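Local coordinates for protein dioxygenase (Pseudomonas brassicacearum, PDB 5V2D) that probably cleaves the central double bond of lignin-derived stilbenes with dioxygen at a mononuclear non-haem iron held by four histidines, at residues 106-111 and 137-142; 115-120 and 130-135; 367-372 and 390-395; 412-417 and 433-438. All blocks are in the same frame, centred on the assembly; numbering follows the deposited sequence.

Interaction 1: 106-111 and 137-142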
loop_
_atom_site.group_PDB
_atom_site.type_symbol
_atom_site.label_atom_id
_atom_site.label_comp_id
_atom_site.label_asym_id
_atom_site.label_seq_id
_atom_site.Cartn_x
_atom_site.Cartn_y
_atom_site.Cartn_z
ATOM N N THR A 106 -6.884 -15.944 -7.219
ATOM C CA THR A 106 -5.607 -16.552 -6.929
ATOM C C THR A 106 -5.754 -18.065 -6.770
ATOM O O THR A 106 -6.819 -18.559 -6.416
ATOM C CB THR A 106 -4.962 -16.005 -5.636
ATOM O OG1 THR A 106 -5.795 -16.279 -4.545
ATOM C CG2 THR A 106 -4.677 -14.477 -5.761
ATOM N N ASP A 107 -4.653 -18.781 -6.937
ATOM C CA ASP A 107 -4.689 -20.207 -6.661
ATOM C C ASP A 107 -5.116 -20.423 -5.174
ATOM O O ASP A 107 -5.820 -21.351 -4.880
ATOM C CB ASP A 107 -3.352 -20.884 -6.821
ATOM C CG ASP A 107 -2.798 -20.845 -8.229
ATOM O OD1 ASP A 107 -3.469 -20.551 -9.164
ATOM O OD2 ASP A 107 -1.606 -21.226 -8.418
ATOM N N ARG A 108 -4.644 -19.568 -4.278
ATOM C CA ARG A 108 -4.943 -19.684 -2.859
ATOM C C ARG A 108 -6.458 -19.577 -2.600
ATOM O O ARG A 108 -7.031 -20.392 -1.864
ATOM C CB ARG A 108 -4.231 -18.624 -2.071
ATOM C CG ARG A 108 -4.636 -18.497 -0.610
ATOM C CD ARG A 108 -3.664 -17.605 0.139
ATOM N NE ARG A 108 -4.096 -17.212 1.477
ATOM C CZ ARG A 108 -3.282 -16.822 2.446
ATOM N NH1 ARG A 108 -3.811 -16.393 3.609
ATOM N NH2 ARG A 108 -1.982 -16.845 2.318
ATOM N N LEU A 109 -7.064 -18.545 -3.164
ATOM C CA LEU A 109 -8.503 -18.392 -3.056
ATOM C C LEU A 109 -9.259 -19.596 -3.631
ATOM O O LEU A 109 -10.225 -20.070 -3.050
ATOM C CB LEU A 109 -8.984 -17.126 -3.693
ATOM C CG LEU A 109 -10.504 -16.889 -3.643
ATOM C CD1 LEU A 109 -10.965 -16.626 -2.248
ATOM C CD2 LEU A 109 -10.928 -15.675 -4.425
ATOM N N LEU A 110 -8.878 -20.028 -4.812
ATOM C CA LEU A 110 -9.634 -21.095 -5.451
ATOM C C LEU A 110 -9.482 -22.419 -4.698
ATOM O O LEU A 110 -10.406 -23.234 -4.685
ATOM C CB LEU A 110 -9.205 -21.267 -6.909
ATOM C CG LEU A 110 -9.570 -20.113 -7.822
ATOM C CD1 LEU A 110 -9.155 -20.312 -9.247
ATOM C CD2 LEU A 110 -11.039 -19.727 -7.767
ATOM N N ALA A 111 -8.331 -22.649 -4.079
ATOM C CA ALA A 111 -8.193 -23.843 -3.265
ATOM C C ALA A 111 -9.130 -23.774 -2.024
ATOM O O ALA A 111 -9.768 -24.745 -1.640
ATOM C CB ALA A 111 -6.737 -24.101 -2.882
ATOM N N ASN A 137 1.218 -19.120 -2.155
ATOM C CA ASN A 137 0.625 -18.536 -0.916
ATOM C C ASN A 137 0.054 -17.114 -1.088
ATOM O O ASN A 137 -0.418 -16.571 -0.113
ATOM C CB ASN A 137 1.696 -18.500 0.182
ATOM C CG ASN A 137 1.122 -18.569 1.591
ATOM O OD1 ASN A 137 0.132 -19.321 1.825
ATOM N ND2 ASN A 137 1.716 -17.815 2.554
ATOM N N THR A 138 0.188 -16.493 -2.255
ATOM C CA THR A 138 -0.153 -15.086 -2.393
ATOM C C THR A 138 -1.645 -14.822 -2.376
ATOM O O THR A 138 -2.426 -15.610 -2.856
ATOM C CB THR A 138 0.502 -14.407 -3.629
ATOM O OG1 THR A 138 0.559 -13.004 -3.378
ATOM C CG2 THR A 138 -0.258 -14.661 -4.884
ATOM N N THR A 139 -1.997 -13.658 -1.840
ATOM C CA THR A 139 -3.360 -13.108 -1.924
ATOM C C THR A 139 -3.533 -11.903 -2.838
ATOM O O THR A 139 -4.638 -11.429 -2.986
ATOM C CB THR A 139 -3.794 -12.635 -0.497
ATOM O OG1 THR A 139 -2.776 -11.750 0.013
ATOM C CG2 THR A 139 -3.975 -13.848 0.406
ATOM N N ALA A 140 -2.457 -11.389 -3.454
ATOM C CA ALA A 140 -2.506 -10.322 -4.443
ATOM C C ALA A 140 -3.333 -9.144 -3.900
ATOM O O ALA A 140 -4.174 -8.645 -4.626
ATOM C CB ALA A 140 -3.091 -10.849 -5.735
ATOM N N ASN A 141 -3.077 -8.744 -2.649
ATOM C CA ASN A 141 -3.973 -7.883 -1.876
ATOM C C ASN A 141 -3.526 -6.472 -1.549
ATOM O O ASN A 141 -4.221 -5.806 -0.773
ATOM C CB ASN A 141 -4.379 -8.624 -0.610
ATOM C CG ASN A 141 -3.306 -8.672 0.422
ATOM O OD1 ASN A 141 -2.174 -8.316 0.162
ATOM N ND2 ASN A 141 -3.679 -9.125 1.639
ATOM N N THR A 142 -2.366 -6.040 -2.085
ATOM C CA THR A 142 -1.718 -4.845 -1.557
ATOM C C THR A 142 -1.799 -3.638 -2.440
ATOM O O THR A 142 -2.107 -2.517 -1.947
ATOM C CB THR A 142 -0.270 -5.164 -1.140
ATOM O OG1 THR A 142 -0.310 -6.159 -0.120
ATOM C CG2 THR A 142 0.434 -3.972 -0.566
HETATM O O HOH W 1 -2.244 -17.934 -4.592
#

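Interaction 2: 115-120 and 130-135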
loop_
_atom_site.group_PDB
_atom_site.type_symbol
_atom_site.label_atom_id
_atom_site.label_comp_id
_atom_site.label_asym_id
_atom_site.label_seq_id
_atom_site.Cartn_x
_atom_site.Cartn_y
_atom_site.Cartn_z
ATOM N N GLU A 115 -12.287 -26.391 -1.023
ATOM C CA GLU A 115 -12.522 -27.046 0.219
ATOM C C GLU A 115 -13.591 -26.425 1.087
ATOM O O GLU A 115 -13.973 -27.031 2.044
ATOM C CB GLU A 115 -11.259 -27.137 1.027
ATOM C CG GLU A 115 -10.093 -27.806 0.270
ATOM C CD GLU A 115 -10.388 -29.270 -0.126
ATOM O OE1 GLU A 115 -11.120 -29.916 0.659
ATOM O OE2 GLU A 115 -9.874 -29.743 -1.153
ATOM N N GLY A 116 -14.028 -25.198 0.812
ATOM C CA GLY A 116 -15.061 -24.619 1.623
ATOM C C GLY A 116 -14.562 -24.063 2.931
ATOM O O GLY A 116 -15.357 -23.967 3.867
ATOM N N ARG A 117 -13.279 -23.734 3.039
ATOM C CA ARG A 117 -12.708 -23.215 4.296
ATOM C C ARG A 117 -11.327 -22.631 4.076
ATOM O O ARG A 117 -10.706 -22.898 3.052
ATOM C CB ARG A 117 -12.620 -24.302 5.388
ATOM C CG ARG A 117 -11.666 -25.461 5.017
ATOM C CD ARG A 117 -11.729 -26.637 6.039
ATOM N NE ARG A 117 -11.100 -27.787 5.376
ATOM C CZ ARG A 117 -9.826 -28.099 5.567
ATOM N NH1 ARG A 117 -9.097 -27.465 6.424
ATOM N NH2 ARG A 117 -9.286 -29.105 4.943
ATOM N N SER A 118 -10.826 -21.930 5.064
ATOM C CA SER A 118 -9.495 -21.409 5.064
ATOM C C SER A 118 -8.512 -22.582 5.169
ATOM O O SER A 118 -8.746 -23.508 5.926
ATOM C CB SER A 118 -9.232 -20.466 6.260
ATOM O OG SER A 118 -7.896 -20.231 6.466
ATOM N N LEU A 119 -7.448 -22.527 4.374
ATOM C CA LEU A 119 -6.393 -23.517 4.330
ATOM C C LEU A 119 -5.032 -22.919 4.661
ATOM O O LEU A 119 -3.992 -23.591 4.530
ATOM C CB LEU A 119 -6.333 -24.122 2.925
ATOM C CG LEU A 119 -7.633 -24.729 2.466
ATOM C CD1 LEU A 119 -7.541 -25.096 0.987
ATOM C CD2 LEU A 119 -8.018 -25.921 3.371
ATOM N N ASN A 120 -5.011 -21.653 5.059
ATOM C CA ASN A 120 -3.797 -20.923 5.155
ATOM C C ASN A 120 -3.599 -20.404 6.609
ATOM O O ASN A 120 -4.546 -19.948 7.246
ATOM C CB ASN A 120 -3.771 -19.820 4.081
ATOM C CG ASN A 120 -3.698 -20.369 2.655
ATOM O OD1 ASN A 120 -4.668 -20.904 2.142
ATOM N ND2 ASN A 120 -2.542 -20.224 2.018
ATOM N N ASP A 130 -2.477 -25.631 5.782
ATOM C CA ASP A 130 -3.036 -27.005 5.573
ATOM C C ASP A 130 -2.376 -27.560 4.335
ATOM O O ASP A 130 -2.030 -26.849 3.393
ATOM C CB ASP A 130 -4.527 -26.827 5.352
ATOM C CG ASP A 130 -5.306 -28.134 5.277
ATOM O OD1 ASP A 130 -5.213 -28.903 4.299
ATOM O OD2 ASP A 130 -6.157 -28.284 6.170
ATOM N N SER A 131 -2.204 -28.883 4.301
ATOM C CA SER A 131 -1.545 -29.522 3.150
ATOM C C SER A 131 -2.394 -29.410 1.895
ATOM O O SER A 131 -1.861 -29.464 0.822
ATOM C CB SER A 131 -1.252 -31.010 3.488
ATOM O OG SER A 131 -2.495 -31.596 3.812
ATOM N N LEU A 132 -3.679 -29.108 1.987
ATOM C CA LEU A 132 -4.496 -28.860 0.803
ATOM C C LEU A 132 -4.445 -27.396 0.243
ATOM O O LEU A 132 -5.013 -27.134 -0.838
ATOM C CB LEU A 132 -5.953 -29.127 1.172
ATOM C CG LEU A 132 -6.621 -30.564 1.033
ATOM C CD1 LEU A 132 -5.747 -31.667 0.555
ATOM C CD2 LEU A 132 -7.517 -30.886 2.213
ATOM N N ALA A 133 -3.773 -26.479 0.942
ATOM C CA ALA A 133 -3.620 -25.122 0.477
ATOM C C ALA A 133 -2.883 -25.122 -0.842
ATOM O O ALA A 133 -2.042 -26.016 -1.080
ATOM C CB ALA A 133 -2.781 -24.347 1.422
ATOM N N ALA A 134 -3.141 -24.146 -1.668
ATOM C CA ALA A 134 -2.362 -23.970 -2.902
ATOM C C ALA A 134 -0.928 -23.766 -2.562
ATOM O O ALA A 134 -0.590 -23.237 -1.529
ATOM C CB ALA A 134 -2.885 -22.821 -3.748
ATOM N N LYS A 135 -0.063 -24.159 -3.471
ATOM C CA LYS A 135 1.377 -23.945 -3.337
ATOM C C LYS A 135 1.751 -22.499 -3.373
ATOM O O LYS A 135 2.640 -22.055 -2.683
ATOM C CB LYS A 135 2.125 -24.677 -4.458
ATOM C CG LYS A 135 2.011 -26.217 -4.329
ATOM C CD LYS A 135 2.552 -26.750 -2.999
ATOM C CE LYS A 135 2.779 -28.232 -2.973
ATOM N NZ LYS A 135 1.601 -28.930 -2.402
HETATM O O HOH W 2 -5.151 -22.188 -0.340
HETATM O O HOH W 3 -1.956 -21.002 -0.726
#

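Interaction 3: 367-372 and 390-395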
loop_
_atom_site.group_PDB
_atom_site.type_symbol
_atom_site.label_atom_id
_atom_site.label_comp_id
_atom_site.label_asym_id
_atom_site.label_seq_id
_atom_site.Cartn_x
_atom_site.Cartn_y
_atom_site.Cartn_z
ATOM N N THR A 367 6.906 17.734 8.275
ATOM C CA THR A 367 5.672 18.077 8.966
ATOM C C THR A 367 5.987 17.901 10.427
ATOM O O THR A 367 6.975 17.254 10.828
ATOM C CB THR A 367 4.467 17.088 8.647
ATOM O OG1 THR A 367 4.691 15.716 9.120
ATOM C CG2 THR A 367 4.114 17.116 7.168
ATOM N N ASP A 368 5.139 18.427 11.263
ATOM C CA ASP A 368 5.273 18.158 12.689
ATOM C C ASP A 368 4.089 17.314 13.167
ATOM O O ASP A 368 3.785 17.326 14.338
ATOM C CB ASP A 368 5.404 19.476 13.444
ATOM C CG ASP A 368 4.165 20.330 13.357
ATOM O OD1 ASP A 368 3.204 20.026 12.576
ATOM O OD2 ASP A 368 4.123 21.323 14.110
ATOM N N TYR A 369 3.407 16.614 12.261
ATOM C CA TYR A 369 2.290 15.737 12.634
ATOM C C TYR A 369 2.480 14.371 11.962
ATOM O O TYR A 369 3.078 14.295 10.891
ATOM C CB TYR A 369 0.912 16.343 12.240
ATOM C CG TYR A 369 0.815 16.785 10.795
ATOM C CD1 TYR A 369 1.052 18.094 10.425
ATOM C CD2 TYR A 369 0.465 15.862 9.779
ATOM C CE1 TYR A 369 0.911 18.508 9.085
ATOM C CE2 TYR A 369 0.400 16.250 8.452
ATOM C CZ TYR A 369 0.592 17.568 8.111
ATOM O OH TYR A 369 0.494 17.923 6.781
ATOM N N PRO A 370 1.974 13.320 12.593
ATOM C CA PRO A 370 2.038 11.978 11.937
ATOM C C PRO A 370 1.064 11.907 10.781
ATOM O O PRO A 370 -0.035 12.505 10.788
ATOM C CB PRO A 370 1.589 10.997 13.031
ATOM C CG PRO A 370 0.839 11.828 14.058
ATOM C CD PRO A 370 1.347 13.273 13.947
ATOM N N CYS A 371 1.456 11.161 9.787
ATOM C CA CYS A 371 0.719 10.973 8.580
ATOM C C CYS A 371 1.142 9.656 7.861
ATOM O O CYS A 371 2.145 9.064 8.182
ATOM C CB CYS A 371 0.957 12.177 7.667
ATOM S SG CYS A 371 2.687 12.500 7.290
ATOM N N GLU A 372 0.344 9.252 6.891
ATOM C CA GLU A 372 0.621 8.036 6.090
ATOM C C GLU A 372 -0.254 8.068 4.831
ATOM O O GLU A 372 -0.934 9.098 4.554
ATOM C CB GLU A 372 0.475 6.749 6.893
ATOM C CG GLU A 372 1.849 6.032 7.151
ATOM C CD GLU A 372 2.524 5.472 5.840
ATOM O OE1 GLU A 372 3.778 5.194 5.801
ATOM O OE2 GLU A 372 1.770 5.271 4.832
ATOM N N LEU A 390 -1.914 13.559 1.798
ATOM C CA LEU A 390 -1.566 12.696 2.896
ATOM C C LEU A 390 -2.830 12.447 3.683
ATOM O O LEU A 390 -3.753 13.276 3.679
ATOM C CB LEU A 390 -0.629 13.453 3.898
ATOM C CG LEU A 390 0.696 14.019 3.413
ATOM C CD1 LEU A 390 1.307 15.010 4.381
ATOM C CD2 LEU A 390 1.663 12.886 3.241
ATOM N N LEU A 391 -2.860 11.371 4.430
ATOM C CA LEU A 391 -3.840 11.166 5.457
ATOM C C LEU A 391 -3.153 11.439 6.785
ATOM O O LEU A 391 -1.959 11.129 6.986
ATOM C CB LEU A 391 -4.358 9.723 5.474
ATOM C CG LEU A 391 -4.982 9.221 4.157
ATOM C CD1 LEU A 391 -5.628 7.857 4.349
ATOM C CD2 LEU A 391 -6.053 10.228 3.719
ATOM N N ALA A 392 -3.899 11.962 7.737
ATOM C CA ALA A 392 -3.348 12.211 9.066
ATOM C C ALA A 392 -4.392 11.935 10.130
ATOM O O ALA A 392 -5.601 11.923 9.871
ATOM C CB ALA A 392 -2.892 13.651 9.175
ATOM N N PHE A 393 -3.915 11.703 11.350
ATOM C CA PHE A 393 -4.767 11.498 12.514
ATOM C C PHE A 393 -4.438 12.620 13.521
ATOM O O PHE A 393 -3.295 12.801 13.869
ATOM C CB PHE A 393 -4.485 10.176 13.168
ATOM C CG PHE A 393 -5.229 9.948 14.462
ATOM C CD1 PHE A 393 -6.537 10.212 14.584
ATOM C CD2 PHE A 393 -4.529 9.508 15.588
ATOM C CE1 PHE A 393 -7.216 10.003 15.778
ATOM C CE2 PHE A 393 -5.196 9.289 16.800
ATOM C CZ PHE A 393 -6.558 9.547 16.882
ATOM N N ASP A 394 -5.444 13.391 13.879
ATOM C CA ASP A 394 -5.373 14.414 14.895
ATOM C C ASP A 394 -6.197 13.944 16.066
ATOM O O ASP A 394 -7.439 13.936 16.013
ATOM C CB ASP A 394 -5.903 15.724 14.352
ATOM C CG ASP A 394 -5.858 16.887 15.386
ATOM O OD1 ASP A 394 -6.234 17.959 14.899
ATOM O OD2 ASP A 394 -5.531 16.664 16.602
ATOM N N PRO A 395 -5.520 13.489 17.148
ATOM C CA PRO A 395 -6.242 12.954 18.314
ATOM C C PRO A 395 -7.089 13.968 19.066
ATOM O O PRO A 395 -7.942 13.552 19.844
ATOM C CB PRO A 395 -5.133 12.406 19.226
ATOM C CG PRO A 395 -3.916 13.221 18.859
ATOM C CD PRO A 395 -4.050 13.512 17.373
#

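Interaction 4: 412-417 and 433-438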
loop_
_atom_site.group_PDB
_atom_site.type_symbol
_atom_site.label_atom_id
_atom_site.label_comp_id
_atom_site.label_asym_id
_atom_site.label_seq_id
_atom_site.Cartn_x
_atom_site.Cartn_y
_atom_site.Cartn_z
ATOM N N ASN A 412 -8.356 10.817 10.366
ATOM C CA ASN A 412 -9.516 11.704 10.356
ATOM C C ASN A 412 -9.276 12.988 9.630
ATOM O O ASN A 412 -10.142 13.852 9.690
ATOM C CB ASN A 412 -10.055 11.970 11.788
ATOM C CG ASN A 412 -9.011 12.561 12.714
ATOM O OD1 ASN A 412 -7.867 12.818 12.296
ATOM N ND2 ASN A 412 -9.396 12.747 14.011
ATOM N N LEU A 413 -8.158 13.123 8.912
ATOM C CA LEU A 413 -7.893 14.278 8.057
ATOM C C LEU A 413 -7.343 13.878 6.706
ATOM O O LEU A 413 -6.466 13.007 6.613
ATOM C CB LEU A 413 -6.845 15.152 8.702
ATOM C CG LEU A 413 -7.174 15.825 10.055
ATOM C CD1 LEU A 413 -5.893 16.497 10.645
ATOM C CD2 LEU A 413 -8.347 16.789 9.898
ATOM N N LEU A 414 -7.832 14.527 5.651
ATOM C CA LEU A 414 -7.316 14.377 4.317
ATOM C C LEU A 414 -6.598 15.682 4.025
ATOM O O LEU A 414 -7.248 16.749 4.020
ATOM C CB LEU A 414 -8.479 14.206 3.406
ATOM C CG LEU A 414 -8.363 13.645 2.034
ATOM C CD1 LEU A 414 -9.448 14.023 1.060
ATOM C CD2 LEU A 414 -7.002 13.214 1.467
ATOM N N VAL A 415 -5.301 15.616 3.718
ATOM C CA VAL A 415 -4.418 16.795 3.759
ATOM C C VAL A 415 -3.701 17.062 2.435
ATOM O O VAL A 415 -3.215 16.170 1.772
ATOM C CB VAL A 415 -3.370 16.587 4.874
ATOM C CG1 VAL A 415 -2.429 17.766 5.028
ATOM C CG2 VAL A 415 -3.994 16.232 6.196
ATOM N N HIS A 416 -3.613 18.328 2.060
ATOM C CA HIS A 416 -2.712 18.801 0.966
ATOM C C HIS A 416 -1.570 19.555 1.671
ATOM O O HIS A 416 -1.817 20.563 2.302
ATOM C CB HIS A 416 -3.451 19.749 -0.002
ATOM C CG HIS A 416 -2.604 20.337 -1.082
ATOM N ND1 HIS A 416 -3.146 21.153 -2.058
ATOM C CD2 HIS A 416 -1.312 20.184 -1.416
ATOM C CE1 HIS A 416 -2.200 21.539 -2.898
ATOM N NE2 HIS A 416 -1.053 21.005 -2.496
ATOM N N LEU A 417 -0.360 19.079 1.517
ATOM C CA LEU A 417 0.874 19.740 1.997
ATOM C C LEU A 417 1.588 20.459 0.861
ATOM O O LEU A 417 1.894 19.870 -0.205
ATOM C CB LEU A 417 1.831 18.720 2.577
ATOM C CG LEU A 417 3.193 19.184 3.050
ATOM C CD1 LEU A 417 3.120 20.215 4.183
ATOM C CD2 LEU A 417 3.989 17.954 3.475
ATOM N N GLY A 433 -16.078 9.998 10.823
ATOM C CA GLY A 433 -15.506 9.801 9.523
ATOM C C GLY A 433 -14.014 9.557 9.559
ATOM O O GLY A 433 -13.300 10.140 10.330
ATOM N N CYS A 434 -13.543 8.673 8.669
ATOM C CA CYS A 434 -12.144 8.545 8.401
ATOM C C CYS A 434 -11.925 8.049 6.985
ATOM O O CYS A 434 -12.873 7.695 6.277
ATOM C CB CYS A 434 -11.502 7.587 9.416
ATOM S SG CYS A 434 -12.178 5.901 9.371
ATOM N N PHE A 435 -10.676 8.107 6.570
ATOM C CA PHE A 435 -10.330 7.985 5.174
ATOM C C PHE A 435 -9.532 6.719 4.829
ATOM O O PHE A 435 -8.834 6.176 5.638
ATOM C CB PHE A 435 -9.495 9.151 4.760
ATOM C CG PHE A 435 -10.219 10.485 4.891
ATOM C CD1 PHE A 435 -11.096 10.914 3.934
ATOM C CD2 PHE A 435 -9.923 11.322 5.970
ATOM C CE1 PHE A 435 -11.755 12.129 4.076
ATOM C CE2 PHE A 435 -10.573 12.529 6.114
ATOM C CZ PHE A 435 -11.496 12.926 5.139
ATOM N N GLN A 436 -9.629 6.372 3.549
ATOM C CA GLN A 436 -8.757 5.386 2.909
ATOM C C GLN A 436 -7.854 6.154 1.944
ATOM O O GLN A 436 -7.977 7.404 1.733
ATOM C CB GLN A 436 -9.516 4.284 2.227
ATOM C CG GLN A 436 -10.617 3.693 3.098
ATOM C CD GLN A 436 -11.123 2.333 2.583
ATOM O OE1 GLN A 436 -10.512 1.723 1.745
ATOM N NE2 GLN A 436 -12.332 1.922 3.046
ATOM N N GLU A 437 -6.857 5.447 1.425
ATOM C CA GLU A 437 -5.830 6.079 0.618
ATOM C C GLU A 437 -6.376 6.924 -0.536
ATOM O O GLU A 437 -7.173 6.439 -1.356
ATOM C CB GLU A 437 -4.901 5.055 -0.002
ATOM C CG GLU A 437 -3.754 5.713 -0.789
ATOM C CD GLU A 437 -2.872 4.710 -1.551
ATOM O OE1 GLU A 437 -3.383 4.148 -2.536
ATOM O OE2 GLU A 437 -1.673 4.510 -1.237
ATOM N N PRO A 438 -5.882 8.157 -0.683
ATOM C CA PRO A 438 -6.380 8.965 -1.777
ATOM C C PRO A 438 -5.645 8.799 -3.097
ATOM O O PRO A 438 -4.484 8.434 -3.140
ATOM C CB PRO A 438 -6.146 10.420 -1.208
ATOM C CG PRO A 438 -4.849 10.283 -0.467
ATOM C CD PRO A 438 -4.980 8.895 0.223
#

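Interaction 1: 106-111 and 137-142
Arg108 reaches across to the loop 137-142 and gives a hydrogen bond from NH2 to the backbone O of Asn137, 2.9 Å away. The bond is bent, 143° at the hydrogen, and the oxygen sits at the edge of the guanidinium but 22° out of its plane. The arm spans the gap because CG stands anti to the backbone N (chi1 170°) and the chain stays extended as far as NE. Thr139 runs alongside it, pointing the same way, and lays its CG2 methyl over one guanidinium face, offset toward the rim and 3.5 Å from Arg108 NE.

Closer to the start of the helix, Thr106 presents its own CG2 methyl to the loop, 4.0 Å from Ala140 CB. Its OG1 faces back into the first turn and accepts from Leu109 N at 2.9 Å, the N-cap bond of the helix. The cap thus fixes the rotation of the same side chain whose methyl packs on the loop. A water joins the two backbones here: it takes the N-H of Arg108, 2.9 Å from that N, and donates to Thr138 O.

A second shell holds the loop in place. Asn137 OD1 accepts from Asn120 ND2 and Asn129 ND2, and Thr138 OG1 bonds to Asp157. Backbone bonds tie Thr142 to Leu154 and to the iron ligand His495, while Asp107 of helix 107-115 and Thr138 both touch Trp161 of strand 161-163, so helix and loop share one neighbouring strand.

Interaction 2: 115-120 and 130-135
A Schellman motif ends helix 107-115, with Gly116 as its C-prime residue, and the chain leaving it is clasped to a type I beta turn, Asp130 to Ala133, through Arg117 and Asp130. The two form a salt bridge, Arg117 NH1 to Asp130 OD2 at 3.1 Å. A weak bond from NH2 goes to the same oxygen. OD2 lies in the guanidinium plane, yet the approach is from above the carboxylate, whose plane is turned 61° from that of the guanidinium. Leu119 CD2 covers the centre of one guanidinium face and also packs against Asp130 CG.

The other carboxylate oxygen of Asp130, OD1, serves its own turn: its anti lone pair takes Leu132 N at 2.8 Å, an Asx turn. Asp130 N meanwhile donates to Leu119 O. With an alanine here the Arg117 guanidinium would probably lose its anionic mate and the N-H of Leu132 its side-chain acceptor, so that both clasp and turn would be less firmly set.

On the flank of the clasp, Leu132 crosses Glu115 at about a right angle and brings CD2 to 3.7 Å from Arg117 NH2. Beyond its bond to Asn137, Asn120 takes Gln112 NE2 on OD1 and is linked to Ala134 by two waters. One lies between Asn120 OD1 and Ala134 N, accepting from that N; the other, beside Ala134 O, accepts from Asn120 ND2 at 2.9 Å.

Interaction 3: 367-372 and 390-395
Tyr369 slants across Leu390, its OH 3.9 Å from Leu390 CD1, while further down the ring CD2 meets the methyl of Ala392. Both contacts come at the ring obliquely. The ring is placed by chi1 of 52°, which sets CG between the backbone N and the carbonyl carbon. In this pose Thr367 CB lies over the centre of one ring face, 3.8 Å above it. Thr367 OG1 donates to Tyr369 O at 2.8 Å, in the carbonyl plane and on a lone pair, which ties the two residues together; the phenol itself bonds Ser424 OG.

Cys371 points its side chain to the same face of the sheet as Ala392 and rests SG 4.1 Å from Leu390 CD1. The Ala392 CB methyl also lies 3.5 Å from Pro370 O. Glu372 and Leu391 point to the other face. They form an antiparallel hydrogen-bonded pair, with Glu372 N to Leu391 O and Leu391 N to Glu372 O each 3.0 Å and nearly straight. The carboxylate of Glu372 continues to His304, where OE2 bonds ND1 of this iron ligand, the second-shell glutamate arrangement known in carotenoid cleavage oxygenases.

The pairing lies at the open end of the hairpin of strands 371-375 and 387-392, the first two strands of a propeller blade. Strand 413-418 lies on the far side of 387-392, and strand 345-353 of the preceding blade touches Pro370 and Cys371.

Interaction 4: 412-417 and 433-438
From Asn412 to Leu414 the backbone runs past the ring of Phe435; the CA atoms of Asn412 and Cys434 are 4.6 Å apart, and from there the strands diverge, joined by side chains instead of by sheet pairing. Phe435 does most of the work. Leu414 CB stands over one face of its ring, 3.8 Å from the centroid and 15° off the ring normal, a CH-pi contact. The ring edge runs into the opposing main chain: Asn412 C and Leu413 N lie in its plane, and Phe435 CE2 comes within 3.4 Å of Leu414 N. Leu414 holds CG anti to its backbone N (chi1 -162°), which sends CD2 past Pro438 in the opposite direction, 4.0 Å from CB of that proline.

Strands 413-418 and 433-442 belong to consecutive blades of the seven-bladed beta-propeller, and Asn412 with Leu413 makes a classic beta bulge opposite Ala392. Were the ring of Phe435 cut back to an alanine, a gap is likely to open beside Leu414 and the bulged backbone to lose the ring edge that packs against it. Leu391 touches both Phe435 and Pro438 from the neighbouring strand. Asn412 turns away and accepts from Asp394 N with OD1, while Glu437, beside Pro438, bonds ND1 of the iron ligand His495 through OE2.

How the interactions relate
Interactions 1 and 2 form one region, the excursion around helix 107-115, and they touch where Asp107 O packs against Ala134 CB. Interaction 1 is buried, whereas interaction 2 is further out and partly exposed. Polar bonds stand out in both, beside apolar packing: an arginine in each, one bonding a neutral carbonyl inside and the other an aspartate near the surface, with bridging waters. Interactions 3 and 4 lie on the opposite side of the chain's centre and share a blade, strands 387-392 and 413-418 being neighbours in it. Interaction 3, partly buried, combines backbone pairing with apolar side chains within one blade; interaction 4 is buried apolar packing between blades.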